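Local coordinates for protein vibralactone Cyclase (Boreostereum vibrans, PDB 6KD0) that probably catalyses, as an alpha/beta hydrolase-fold enzyme, the cyclization that forms the fused bicyclic beta-lactone of vibralactone, at residues P56-E61 with D114-R119; R63-D68 with S162-P167; Y83-S88 with K93-L98. One frame throughout, in Å; residues are numbered along the deposited sequence.

Contact 1 of 3, residues P56-E61 with D114-R119; sequences PSLPSE and DDYDLR
L58 lays its two methyl groups over one face of the Y116 ring, with CD1 4.0 Å from the ring centroid in a CH-pi contact 16° off the ring normal. The contact joins the loop between helix 35-54 and strand 64-73 to the first turns of helix 115-125, a helix of the alpha/beta hydrolase fold. The other methyl sits nearer the root of the tyrosine, L58 CD2 lying 3.7 Å from Y116 CG. It also touches the aliphatic part of the arginine one turn on, L58 CD2 being 4.0 Å from R119 CD. A forked leucine suits this place because its branches can meet a ring and a methylene chain together. P59 continues the cover, its CG 3.6 Å from R119 O, so a ring carbon rests against the helix backbone.

R119 is extended from CG to NE, which carries the guanidinium past Y116 to D115. Side-on, it grips a single carboxylate oxygen: R119 NH2 reaches D115 OD2 at 2.8 Å through the syn lone pair, while R119 NE reaches D115 OD2 at 2.9 Å from above the carboxylate plane. D115 OD1 is held separately by R81 and Y83, and R119 NH1 bonds to the hydroxyl of Y64. With an alanine here in place of R119, D115 OD2 would probably lose both of these arginine donors, and L58 CD2 would lose the methylene at CD it rests on. The tyrosine also meets the arginine's flat end, Y116 CE1 lying 4.0 Å above the R119 guanidinium plane, toward its rim.

Contact 2 of 3, residues R63-D68 with S162-P167; sequences RYRLED and SFNADP
The guanidinium of R65 is approached around its edge, in its own plane, by three oxygens: N164 OD1, a water and E67 OE1. The amide of N164 stands almost upright to it, the two planes 82° apart, so its oxygen meets the rim of the arginine while the amide plane turns across it. The contact ties the outermost strand 64-73 of the alpha/beta hydrolase sheet to the loop that leads from helix 144-158 into strand 171-176.

The direct bond is weak: R65 NH2 gives to N164 OD1 at 3.3 Å, bent to 135° at the hydrogen. N164 has firmer attachments at its other end, where ND2 donates to the backbone oxygens of K93 and K91, and this fixes which way the amide oxygen faces. Asparagine also suits the backbone here, which adopts the left-handed conformation that this residue tolerates well.

R65 places CG between its backbone N and carbonyl carbon (chi1 61°), then runs extended to NE, a long arm able to span from strand to loop. E67, two residues on and thus on the same side of the strand, adds a weak salt bridge, R65 NH1 to E67 OE1 at 3.3 Å. The opposite charges would be expected to steady each other at this surface site.

The water closes a ring of bonds with R65 and E67 and carries it across to the loop. It accepts from R65 NH2 at 2.9 Å and donates to E67 OE1 at 2.7 Å. Its other hydrogen goes to the loop backbone, the water oxygen lying 3.0 Å from S162 O.

Contact 3 of 3, residues Y83-S88 with K93-L98; sequences YIPTSS and KTYPLL
Strand 76-85 runs into the loop 86-96 that leads to strand 97-101, and the two ends of that loop meet through P85 and Y95. The proline stands over one face of the tyrosine: P85 CG is 3.6 Å from the centroid of the Y95 ring and 4° off its normal. This is a CH-pi contact over the ring centre, with all six ring carbons of Y95 at nearly the same distance from that single carbon. Proline suits the place, since its rigid, compact ring sets a methylene flat against the aromatic face with little freedom to turn. Y95 directs its ring across to the proline with CG anti to its carbonyl carbon (chi1 -56°). Farther out, the backbone oxygen of P85 lies above the same face, beyond the rim, P85 O being 3.7 Å from Y95 CE2.

In the alpha/beta hydrolase sheet these strands are not neighbours, for strand 128-132 runs between them; the tyrosine therefore spans a separation that backbone pairing does not bridge. The main chain of Y95 is itself held by N164 and D166, which gives the ring a firm base, and P85 packs on C128 at the start of the intervening strand.

The hydroxyl end is tied by water. Y95 OH lies 2.8 Å from a water that accepts from S88 N at 2.9 Å. The same water donates to S87 OG over a longer 3.3 Å, so the phenol is linked to the loop's backbone and side chain together. S88 adds van der Waals contact, its CB 3.6 Å from Y95 OH. At the outer margin S88 OG, which accepts from D90 N, lies 3.7 Å from K93 CD, touching the aliphatic part of the lysine chain.

Along the chain come 56-61, 63-68, 83-88, 93-98, 114-119 and 162-167 in turn. Contact 3 is nested inside the loops closed by contacts 1 and 2, which cross each other. Contacts 2 and 3 are neighbours, their centres about 6 Å apart, sharing the antiparallel strands 64-73 and 76-85. Contact 1 lies about 15 Å from contact 2 and 14 Å from contact 3, centre to centre, reached through R119 with Y64 and D115 with Y83. Contact 1 fixes the loop entering strand 64-73 on helix 115-125, contact 2 ties that strand to the loop before strand 171-176, and contact 3 joins strand 76-85 to the run into 97-101, holding the sheet's N-terminal edge at several points.

Contact 1 of 3, residues P56-E61 with D114-R119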
ATOM      1  N   PRO A  56       3.280  21.819   7.717  1.00 28.07           N
ATOM      2  CA  PRO A  56       3.201  22.256   9.123  1.00 30.24           C
ATOM      3  C   PRO A  56       3.106  21.125  10.127  1.00 30.72           C
ATOM      4  O   PRO A  56       3.269  21.387  11.319  1.00 31.17           O
ATOM      5  CB  PRO A  56       1.930  23.115   9.173  1.00 29.02           C
ATOM      6  CG  PRO A  56       1.515  23.339   7.772  1.00 31.16           C
ATOM      7  CD  PRO A  56       2.104  22.262   6.945  1.00 28.62           C
ATOM      8  N   SER A  57       2.822  19.896   9.702  1.00 26.56           N
ATOM      9  CA  SER A  57       2.763  18.749  10.591  1.00 27.12           C
ATOM     10  C   SER A  57       4.075  17.978  10.651  1.00 26.52           C
ATOM     11  O   SER A  57       4.170  17.024  11.421  1.00 27.52           O
ATOM     12  CB  SER A  57       1.640  17.803  10.164  1.00 28.97           C
ATOM     13  OG  SER A  57       0.403  18.480  10.132  1.00 30.88           O
ATOM     14  N   LEU A  58       5.079  18.358   9.870  1.00 24.58           N
ATOM     15  CA  LEU A  58       6.349  17.645   9.920  1.00 26.45           C
ATOM     16  C   LEU A  58       6.971  17.807  11.307  1.00 29.10           C
ATOM     17  O   LEU A  58       6.862  18.883  11.911  1.00 25.84           O
ATOM     18  CB  LEU A  58       7.314  18.172   8.861  1.00 26.22           C
ATOM     19  CG  LEU A  58       7.099  17.863   7.376  1.00 29.97           C
ATOM     20  CD1 LEU A  58       8.218  18.497   6.562  1.00 32.92           C
ATOM     21  CD2 LEU A  58       7.043  16.372   7.097  1.00 24.21           C
ATOM     22  N   PRO A  59       7.625  16.776  11.841  1.00 28.26           N
ATOM     23  CA  PRO A  59       8.364  16.959  13.090  1.00 27.56           C
ATOM     24  C   PRO A  59       9.543  17.896  12.888  1.00 30.30           C
ATOM     25  O   PRO A  59      10.065  18.071  11.781  1.00 27.00           O
ATOM     26  CB  PRO A  59       8.842  15.546  13.460  1.00 26.08           C
ATOM     27  CG  PRO A  59       8.619  14.679  12.258  1.00 24.80           C
ATOM     28  CD  PRO A  59       7.753  15.416  11.280  1.00 24.56           C
ATOM     29  N   SER A  60       9.966  18.498  14.001  1.00 27.16           N
ATOM     30  CA  SER A  60      11.223  19.237  14.044  1.00 31.39           C
ATOM     31  C   SER A  60      12.340  18.391  13.461  1.00 28.42           C
ATOM     32  O   SER A  60      12.337  17.164  13.589  1.00 29.24           O
ATOM     33  CB  SER A  60      11.568  19.612  15.489  1.00 32.74           C
ATOM     34  OG  SER A  60      10.440  20.099  16.172  1.00 44.10           O
ATOM     35  N   GLU A  61      13.295  19.053  12.814  1.00 26.46           N
ATOM     36  CA  GLU A  61      14.359  18.336  12.125  1.00 33.59           C
ATOM     37  C   GLU A  61      15.271  17.596  13.087  1.00 31.55           C
ATOM     38  O   GLU A  61      15.969  16.670  12.667  1.00 33.00           O
ATOM     39  CB  GLU A  61      15.171  19.303  11.258  1.00 36.15           C
ATOM     40  CG  GLU A  61      14.376  19.875  10.087  1.00 43.25           C
ATOM     41  CD  GLU A  61      15.169  20.872   9.253  1.00 56.37           C
ATOM     42  OE1 GLU A  61      16.233  21.341   9.729  1.00 52.95           O
ATOM     43  OE2 GLU A  61      14.713  21.190   8.128  1.00 50.86           O
ATOM     44  N   ASP A 114       5.252   9.277  -0.423  1.00 18.78           N
ATOM     45  CA  ASP A 114       4.883   9.132   0.978  1.00 22.72           C
ATOM     46  C   ASP A 114       5.945   9.721   1.879  1.00 20.22           C
ATOM     47  O   ASP A 114       5.894   9.521   3.105  1.00 20.61           O
ATOM     48  CB  ASP A 114       4.615   7.662   1.312  1.00 23.79           C
ATOM     49  CG  ASP A 114       3.611   7.041   0.359  1.00 25.19           C
ATOM     50  OD1 ASP A 114       2.413   7.410   0.435  1.00 25.03           O
ATOM     51  OD2 ASP A 114       4.017   6.211  -0.488  1.00 24.26           O
ATOM     52  N   ASP A 115       6.878  10.480   1.301  1.00 19.58           N
ATOM     53  CA  ASP A 115       8.032  10.932   2.074  1.00 20.54           C
ATOM     54  C   ASP A 115       7.608  11.686   3.338  1.00 22.26           C
ATOM     55  O   ASP A 115       8.001  11.323   4.457  1.00 24.82           O
ATOM     56  CB  ASP A 115       8.919  11.794   1.178  1.00 20.67           C
ATOM     57  CG  ASP A 115      10.267  12.083   1.789  1.00 21.68           C
ATOM     58  OD1 ASP A 115      11.048  11.134   2.014  1.00 23.37           O
ATOM     59  OD2 ASP A 115      10.550  13.272   2.020  1.00 23.28           O
ATOM     60  N   TYR A 116       6.776  12.716   3.189  1.00 19.68           N
ATOM     61  CA  TYR A 116       6.357  13.471   4.369  1.00 21.40           C
ATOM     62  C   TYR A 116       5.573  12.592   5.332  1.00 22.13           C
ATOM     63  O   TYR A 116       5.824  12.623   6.547  1.00 21.61           O
ATOM     64  CB  TYR A 116       5.539  14.699   3.964  1.00 24.14           C
ATOM     65  CG  TYR A 116       6.392  15.853   3.463  1.00 27.24           C
ATOM     66  CD1 TYR A 116       7.686  15.639   2.988  1.00 25.23           C
ATOM     67  CD2 TYR A 116       5.898  17.145   3.447  1.00 24.63           C
ATOM     68  CE1 TYR A 116       8.467  16.691   2.520  1.00 27.75           C
ATOM     69  CE2 TYR A 116       6.667  18.201   2.992  1.00 28.48           C
ATOM     70  CZ  TYR A 116       7.944  17.971   2.530  1.00 25.43           C
ATOM     71  OH  TYR A 116       8.692  19.018   2.074  1.00 32.04           O
ATOM     72  N   ASP A 117       4.669  11.751   4.810  1.00 18.74           N
ATOM     73  CA  ASP A 117       3.884  10.913   5.708  1.00 19.52           C
ATOM     74  C   ASP A 117       4.805  10.046   6.557  1.00 18.90           C
ATOM     75  O   ASP A 117       4.612   9.928   7.771  1.00 22.09           O
ATOM     76  CB  ASP A 117       2.911  10.041   4.915  1.00 20.70           C
ATOM     77  CG  ASP A 117       1.585  10.738   4.627  1.00 25.01           C
ATOM     78  OD1 ASP A 117       1.056  11.408   5.531  1.00 23.99           O
ATOM     79  OD2 ASP A 117       1.070  10.620   3.493  1.00 24.36           O
ATOM     80  N   LEU A 118       5.866   9.498   5.947  1.00 21.42           N
ATOM     81  CA  LEU A 118       6.739   8.597   6.697  1.00 18.72           C
ATOM     82  C   LEU A 118       7.634   9.371   7.669  1.00 20.83           C
ATOM     83  O   LEU A 118       7.907   8.870   8.771  1.00 21.07           O
ATOM     84  CB  LEU A 118       7.574   7.733   5.745  1.00 19.99           C
ATOM     85  CG  LEU A 118       6.755   6.693   4.952  1.00 20.23           C
ATOM     86  CD1 LEU A 118       7.628   5.907   3.979  1.00 20.04           C
ATOM     87  CD2 LEU A 118       6.004   5.723   5.882  1.00 19.64           C
ATOM     88  N   ARG A 119       8.058  10.595   7.309  1.00 20.89           N
ATOM     89  CA  ARG A 119       8.746  11.435   8.286  1.00 23.83           C
ATOM     90  C   ARG A 119       7.874  11.595   9.517  1.00 23.74           C
ATOM     91  O   ARG A 119       8.344  11.471  10.657  1.00 25.51           O
ATOM     92  CB  ARG A 119       9.077  12.808   7.703  1.00 20.70           C
ATOM     93  CG  ARG A 119      10.151  12.829   6.655  1.00 25.87           C
ATOM     94  CD  ARG A 119      10.198  14.206   6.024  1.00 26.60           C
ATOM     95  NE  ARG A 119      10.873  14.213   4.735  1.00 26.45           N
ATOM     96  CZ  ARG A 119      11.887  15.015   4.427  1.00 26.85           C
ATOM     97  NH1 ARG A 119      12.361  15.883   5.323  1.00 28.00           N
ATOM     98  NH2 ARG A 119      12.417  14.958   3.226  1.00 22.99           N
TER

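Contact 2 of 3, residues R63-D68 with S162-P167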
ATOM      1  N   ARG A  63      14.229  15.620  15.331  1.00 27.19           N
ATOM      2  CA  ARG A  63      13.519  14.450  15.831  1.00 28.10           C
ATOM      3  C   ARG A  63      13.597  13.253  14.890  1.00 27.29           C
ATOM      4  O   ARG A  63      13.121  12.167  15.245  1.00 26.59           O
ATOM      5  CB  ARG A  63      12.057  14.815  16.098  1.00 30.45           C
ATOM      6  CG  ARG A  63      11.882  15.817  17.253  1.00 33.22           C
ATOM      7  CD  ARG A  63      10.420  16.008  17.609  1.00 30.97           C
ATOM      8  NE  ARG A  63       9.860  14.842  18.286  1.00 34.81           N
ATOM      9  CZ  ARG A  63       9.917  14.632  19.596  1.00 29.23           C
ATOM     10  NH1 ARG A  63      10.516  15.512  20.386  1.00 32.99           N
ATOM     11  NH2 ARG A  63       9.384  13.538  20.113  1.00 30.25           N
ATOM     12  N   TYR A  64      14.180  13.417  13.710  1.00 26.33           N
ATOM     13  CA  TYR A  64      14.346  12.291  12.802  1.00 25.77           C
ATOM     14  C   TYR A  64      15.485  12.610  11.851  1.00 24.98           C
ATOM     15  O   TYR A  64      15.844  13.769  11.650  1.00 26.16           O
ATOM     16  CB  TYR A  64      13.060  12.010  12.018  1.00 23.59           C
ATOM     17  CG  TYR A  64      12.773  13.085  10.999  1.00 24.94           C
ATOM     18  CD1 TYR A  64      12.119  14.252  11.371  1.00 26.73           C
ATOM     19  CD2 TYR A  64      13.186  12.957   9.673  1.00 24.72           C
ATOM     20  CE1 TYR A  64      11.869  15.251  10.450  1.00 27.07           C
ATOM     21  CE2 TYR A  64      12.942  13.954   8.744  1.00 22.94           C
ATOM     22  CZ  TYR A  64      12.279  15.090   9.138  1.00 25.91           C
ATOM     23  OH  TYR A  64      12.030  16.099   8.230  1.00 25.84           O
ATOM     24  N   ARG A  65      16.031  11.568  11.238  1.00 23.08           N
ATOM     25  CA  ARG A  65      16.988  11.759  10.164  1.00 28.86           C
ATOM     26  C   ARG A  65      16.650  10.789   9.046  1.00 27.33           C
ATOM     27  O   ARG A  65      15.954   9.786   9.247  1.00 25.61           O
ATOM     28  CB  ARG A  65      18.444  11.562  10.623  1.00 30.74           C
ATOM     29  CG  ARG A  65      18.739  10.172  11.149  1.00 27.72           C
ATOM     30  CD  ARG A  65      20.133  10.080  11.761  1.00 34.22           C
ATOM     31  NE  ARG A  65      20.418   8.717  12.202  1.00 36.32           N
ATOM     32  CZ  ARG A  65      20.997   7.799  11.436  1.00 36.97           C
ATOM     33  NH1 ARG A  65      21.355   8.115  10.197  1.00 33.72           N
ATOM     34  NH2 ARG A  65      21.216   6.573  11.906  1.00 30.82           N
ATOM     35  N   LEU A  66      17.129  11.128   7.856  1.00 29.62           N
ATOM     36  CA  LEU A  66      16.925  10.338   6.652  1.00 24.59           C
ATOM     37  C   LEU A  66      18.244   9.718   6.242  1.00 27.54           C
ATOM     38  O   LEU A  66      19.287  10.364   6.342  1.00 29.84           O
ATOM     39  CB  LEU A  66      16.417  11.204   5.497  1.00 23.58           C
ATOM     40  CG  LEU A  66      15.213  12.068   5.815  1.00 24.85           C
ATOM     41  CD1 LEU A  66      14.871  12.950   4.624  1.00 26.27           C
ATOM     42  CD2 LEU A  66      14.045  11.194   6.212  1.00 28.44           C
ATOM     43  N   GLU A  67      18.195   8.486   5.737  1.00 24.75           N
ATOM     44  CA  GLU A  67      19.372   7.849   5.166  1.00 26.08           C
ATOM     45  C   GLU A  67      18.987   7.194   3.848  1.00 26.38           C
ATOM     46  O   GLU A  67      18.054   6.390   3.804  1.00 30.55           O
ATOM     47  CB  GLU A  67      19.964   6.826   6.140  1.00 32.90           C
ATOM     48  CG  GLU A  67      21.262   6.217   5.666  1.00 40.34           C
ATOM     49  CD  GLU A  67      22.486   6.851   6.307  1.00 51.70           C
ATOM     50  OE1 GLU A  67      22.718   6.638   7.521  1.00 46.83           O
ATOM     51  OE2 GLU A  67      23.225   7.558   5.588  1.00 59.97           O
ATOM     52  N   ASP A  68      19.682   7.547   2.776  1.00 30.33           N
ATOM     53  CA  ASP A  68      19.406   6.974   1.468  1.00 26.47           C
ATOM     54  C   ASP A  68      20.439   5.915   1.139  1.00 32.73           C
ATOM     55  O   ASP A  68      21.627   6.072   1.432  1.00 30.81           O
ATOM     56  CB  ASP A  68      19.397   8.048   0.384  1.00 27.62           C
ATOM     57  CG  ASP A  68      18.170   8.934   0.462  1.00 26.07           C
ATOM     58  OD1 ASP A  68      17.049   8.427   0.260  1.00 26.99           O
ATOM     59  OD2 ASP A  68      18.326  10.136   0.764  1.00 28.03           O
ATOM     60  N   SER A 162      21.997  -1.275  10.819  1.00 25.40           N
ATOM     61  CA  SER A 162      22.749  -0.159  10.265  1.00 24.64           C
ATOM     62  C   SER A 162      21.927   1.121  10.177  1.00 26.22           C
ATOM     63  O   SER A 162      22.516   2.192  10.026  1.00 26.46           O
ATOM     64  CB  SER A 162      23.317  -0.544   8.898  1.00 29.22           C
ATOM     65  OG  SER A 162      22.304  -0.543   7.924  1.00 35.97           O
ATOM     66  N   PHE A 163      20.595   1.062  10.316  1.00 24.51           N
ATOM     67  CA  PHE A 163      19.836   2.303  10.459  1.00 26.33           C
ATOM     68  C   PHE A 163      18.966   2.276  11.720  1.00 27.37           C
ATOM     69  O   PHE A 163      17.868   2.853  11.752  1.00 22.06           O
ATOM     70  CB  PHE A 163      19.026   2.612   9.192  1.00 27.38           C
ATOM     71  CG  PHE A 163      18.171   1.474   8.698  1.00 23.79           C
ATOM     72  CD1 PHE A 163      16.861   1.351   9.110  1.00 23.13           C
ATOM     73  CD2 PHE A 163      18.675   0.551   7.786  1.00 24.12           C
ATOM     74  CE1 PHE A 163      16.058   0.304   8.650  1.00 23.30           C
ATOM     75  CE2 PHE A 163      17.891  -0.494   7.329  1.00 24.29           C
ATOM     76  CZ  PHE A 163      16.581  -0.622   7.763  1.00 23.27           C
ATOM     77  N   ASN A 164      19.468   1.626  12.783  1.00 27.14           N
ATOM     78  CA  ASN A 164      18.887   1.674  14.130  1.00 24.63           C
ATOM     79  C   ASN A 164      17.550   0.941  14.229  1.00 26.26           C
ATOM     80  O   ASN A 164      16.729   1.257  15.094  1.00 24.96           O
ATOM     81  CB  ASN A 164      18.712   3.118  14.623  1.00 30.92           C
ATOM     82  CG  ASN A 164      20.017   3.766  15.012  1.00 29.50           C
ATOM     83  OD1 ASN A 164      20.773   4.220  14.162  1.00 31.12           O
ATOM     84  ND2 ASN A 164      20.285   3.819  16.317  1.00 35.02           N
ATOM     85  N   ALA A 165      17.318  -0.043  13.363  1.00 23.19           N
ATOM     86  CA  ALA A 165      16.097  -0.834  13.386  1.00 19.73           C
ATOM     87  C   ALA A 165      16.399  -2.248  13.865  1.00 22.03           C
ATOM     88  O   ALA A 165      17.516  -2.756  13.704  1.00 21.99           O
ATOM     89  CB  ALA A 165      15.441  -0.885  12.002  1.00 19.30           C
ATOM     90  N   ASP A 166      15.399  -2.871  14.477  1.00 25.36           N
ATOM     91  CA  ASP A 166      15.508  -4.267  14.886  1.00 24.31           C
ATOM     92  C   ASP A 166      14.162  -4.932  14.630  1.00 22.73           C
ATOM     93  O   ASP A 166      13.191  -4.678  15.358  1.00 24.83           O
ATOM     94  CB  ASP A 166      15.937  -4.387  16.355  1.00 28.30           C
ATOM     95  CG  ASP A 166      15.967  -5.838  16.854  1.00 29.20           C
ATOM     96  OD1 ASP A 166      15.717  -6.777  16.058  1.00 29.45           O
ATOM     97  OD2 ASP A 166      16.252  -6.031  18.058  1.00 37.08           O
ATOM     98  N   PRO A 167      14.066  -5.778  13.600  1.00 23.75           N
ATOM     99  CA  PRO A 167      12.770  -6.381  13.264  1.00 24.01           C
ATOM    100  C   PRO A 167      12.236  -7.293  14.348  1.00 23.47           C
ATOM    101  O   PRO A 167      11.033  -7.580  14.354  1.00 23.21           O
ATOM    102  CB  PRO A 167      13.058  -7.146  11.964  1.00 26.41           C
ATOM    103  CG  PRO A 167      14.522  -7.351  11.931  1.00 27.60           C
ATOM    104  CD  PRO A 167      15.141  -6.203  12.693  1.00 23.37           C
TER
HETATM  105  O   HOH W   1      22.720   5.184   9.808  1.00 41.80           O

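Contact 3 of 3, residues Y83-S88 with K93-L98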
ATOM      1  N   TYR A  83      13.884   6.196   7.351  1.00 20.11           N
ATOM      2  CA  TYR A  83      13.351   7.275   8.169  1.00 18.99           C
ATOM      3  C   TYR A  83      13.565   6.827   9.606  1.00 25.07           C
ATOM      4  O   TYR A  83      12.931   5.861  10.053  1.00 25.52           O
ATOM      5  CB  TYR A  83      11.857   7.510   7.887  1.00 21.69           C
ATOM      6  CG  TYR A  83      11.517   7.810   6.440  1.00 23.66           C
ATOM      7  CD1 TYR A  83      11.493   6.789   5.486  1.00 22.55           C
ATOM      8  CD2 TYR A  83      11.213   9.102   6.025  1.00 19.36           C
ATOM      9  CE1 TYR A  83      11.200   7.057   4.165  1.00 19.63           C
ATOM     10  CE2 TYR A  83      10.911   9.380   4.696  1.00 22.74           C
ATOM     11  CZ  TYR A  83      10.907   8.347   3.774  1.00 21.37           C
ATOM     12  OH  TYR A  83      10.622   8.610   2.449  1.00 20.81           O
ATOM     13  N   ILE A  84      14.456   7.509  10.320  1.00 23.27           N
ATOM     14  CA  ILE A  84      15.021   7.026  11.572  1.00 23.35           C
ATOM     15  C   ILE A  84      14.686   8.039  12.656  1.00 26.94           C
ATOM     16  O   ILE A  84      15.056   9.207  12.527  1.00 24.64           O
ATOM     17  CB  ILE A  84      16.542   6.841  11.455  1.00 24.69           C
ATOM     18  CG1 ILE A  84      16.860   5.950  10.249  1.00 25.60           C
ATOM     19  CG2 ILE A  84      17.123   6.336  12.783  1.00 27.00           C
ATOM     20  CD1 ILE A  84      18.245   6.138   9.667  1.00 30.84           C
ATOM     21  N   PRO A  85      13.974   7.653  13.724  1.00 22.71           N
ATOM     22  CA  PRO A  85      13.709   8.594  14.821  1.00 28.66           C
ATOM     23  C   PRO A  85      14.979   8.914  15.583  1.00 25.15           C
ATOM     24  O   PRO A  85      15.815   8.038  15.827  1.00 26.58           O
ATOM     25  CB  PRO A  85      12.712   7.851  15.718  1.00 25.35           C
ATOM     26  CG  PRO A  85      12.766   6.426  15.320  1.00 26.87           C
ATOM     27  CD  PRO A  85      13.380   6.325  13.949  1.00 23.43           C
ATOM     28  N   THR A  86      15.111  10.186  15.971  1.00 24.78           N
ATOM     29  CA  THR A  86      16.301  10.650  16.672  1.00 27.03           C
ATOM     30  C   THR A  86      15.941  11.590  17.808  1.00 29.42           C
ATOM     31  O   THR A  86      16.705  12.508  18.108  1.00 29.37           O
ATOM     32  CB  THR A  86      17.282  11.368  15.739  1.00 26.63           C
ATOM     33  OG1 THR A  86      16.674  12.557  15.216  1.00 28.58           O
ATOM     34  CG2 THR A  86      17.729  10.482  14.605  1.00 28.79           C
ATOM     35  N   SER A  87      14.772  11.401  18.431  1.00 24.87           N
ATOM     36  CA  SER A  87      14.398  12.233  19.573  1.00 30.51           C
ATOM     37  C   SER A  87      14.830  11.647  20.911  1.00 33.83           C
ATOM     38  O   SER A  87      14.923  12.390  21.898  1.00 33.56           O
ATOM     39  CB  SER A  87      12.890  12.491  19.584  1.00 25.68           C
ATOM     40  OG  SER A  87      12.142  11.288  19.597  1.00 33.29           O
ATOM     41  N   SER A  88      15.079  10.341  20.982  1.00 30.65           N
ATOM     42  CA  SER A  88      15.603   9.760  22.211  1.00 31.50           C
ATOM     43  C   SER A  88      16.983  10.337  22.530  1.00 31.88           C
ATOM     44  O   SER A  88      17.794  10.544  21.621  1.00 26.01           O
ATOM     45  CB  SER A  88      15.701   8.243  22.088  1.00 31.32           C
ATOM     46  OG  SER A  88      16.367   7.693  23.210  1.00 28.97           O
ATOM     47  N   LYS A  93      19.764   3.558  20.514  1.00 25.36           N
ATOM     48  CA  LYS A  93      18.492   2.857  20.611  1.00 27.24           C
ATOM     49  C   LYS A  93      18.104   2.269  19.257  1.00 27.90           C
ATOM     50  O   LYS A  93      18.364   2.872  18.212  1.00 25.15           O
ATOM     51  CB  LYS A  93      17.415   3.829  21.101  1.00 27.22           C
ATOM     52  CG  LYS A  93      16.133   3.190  21.590  1.00 28.81           C
ATOM     53  CD  LYS A  93      15.253   4.251  22.244  1.00 32.29           C
ATOM     54  CE  LYS A  93      13.800   3.811  22.383  1.00 32.24           C
ATOM     55  NZ  LYS A  93      13.608   2.711  23.359  1.00 38.03           N
ATOM     56  N   THR A  94      17.491   1.082  19.277  1.00 24.59           N
ATOM     57  CA  THR A  94      16.937   0.454  18.083  1.00 23.29           C
ATOM     58  C   THR A  94      15.416   0.422  18.169  1.00 27.29           C
ATOM     59  O   THR A  94      14.836   0.359  19.258  1.00 22.96           O
ATOM     60  CB  THR A  94      17.478  -0.967  17.879  1.00 25.41           C
ATOM     61  OG1 THR A  94      17.135  -1.771  19.011  1.00 29.39           O
ATOM     62  CG2 THR A  94      18.989  -0.941  17.711  1.00 26.87           C
ATOM     63  N   TYR A  95      14.774   0.452  17.012  1.00 24.75           N
ATOM     64  CA  TYR A  95      13.336   0.640  16.905  1.00 23.62           C
ATOM     65  C   TYR A  95      12.719  -0.463  16.065  1.00 22.19           C
ATOM     66  O   TYR A  95      13.419  -1.124  15.292  1.00 22.79           O
ATOM     67  CB  TYR A  95      13.022   2.001  16.269  1.00 23.03           C
ATOM     68  CG  TYR A  95      13.644   3.136  17.028  1.00 21.41           C
ATOM     69  CD1 TYR A  95      12.992   3.704  18.115  1.00 27.49           C
ATOM     70  CD2 TYR A  95      14.901   3.616  16.683  1.00 26.08           C
ATOM     71  CE1 TYR A  95      13.562   4.741  18.828  1.00 30.96           C
ATOM     72  CE2 TYR A  95      15.480   4.664  17.386  1.00 28.09           C
ATOM     73  CZ  TYR A  95      14.809   5.219  18.452  1.00 30.80           C
ATOM     74  OH  TYR A  95      15.404   6.255  19.138  1.00 26.52           O
ATOM     75  N   PRO A  96      11.404  -0.680  16.185  1.00 22.30           N
ATOM     76  CA  PRO A  96      10.730  -1.588  15.247  1.00 22.52           C
ATOM     77  C   PRO A  96      10.858  -1.080  13.819  1.00 23.15           C
ATOM     78  O   PRO A  96      11.238   0.072  13.569  1.00 21.65           O
ATOM     79  CB  PRO A  96       9.271  -1.592  15.714  1.00 19.59           C
ATOM     80  CG  PRO A  96       9.302  -1.027  17.135  1.00 24.00           C
ATOM     81  CD  PRO A  96      10.477  -0.107  17.182  1.00 23.14           C
ATOM     82  N   LEU A  97      10.528  -1.966  12.873  1.00 21.32           N
ATOM     83  CA  LEU A  97      10.823  -1.784  11.453  1.00 19.04           C
ATOM     84  C   LEU A  97       9.517  -1.737  10.668  1.00 17.52           C
ATOM     85  O   LEU A  97       8.734  -2.688  10.721  1.00 21.96           O
ATOM     86  CB  LEU A  97      11.686  -2.945  10.944  1.00 19.78           C
ATOM     87  CG  LEU A  97      12.744  -2.734   9.860  1.00 24.82           C
ATOM     88  CD1 LEU A  97      12.968  -3.998   9.024  1.00 25.42           C
ATOM     89  CD2 LEU A  97      12.450  -1.552   8.992  1.00 22.47           C
ATOM     90  N   LEU A  98       9.287  -0.647   9.940  1.00 18.52           N
ATOM     91  CA  LEU A  98       8.144  -0.514   9.043  1.00 19.34           C
ATOM     92  C   LEU A  98       8.644  -0.449   7.603  1.00 19.34           C
ATOM     93  O   LEU A  98       9.439   0.431   7.264  1.00 18.86           O
ATOM     94  CB  LEU A  98       7.339   0.746   9.365  1.00 22.53           C
ATOM     95  CG  LEU A  98       6.225   1.086   8.367  1.00 20.17           C
ATOM     96  CD1 LEU A  98       5.068   0.092   8.458  1.00 18.33           C
ATOM     97  CD2 LEU A  98       5.734   2.518   8.578  1.00 21.69           C
TER
HETATM   98  O   HOH W   2      13.909   8.575  19.051  1.00 26.46           O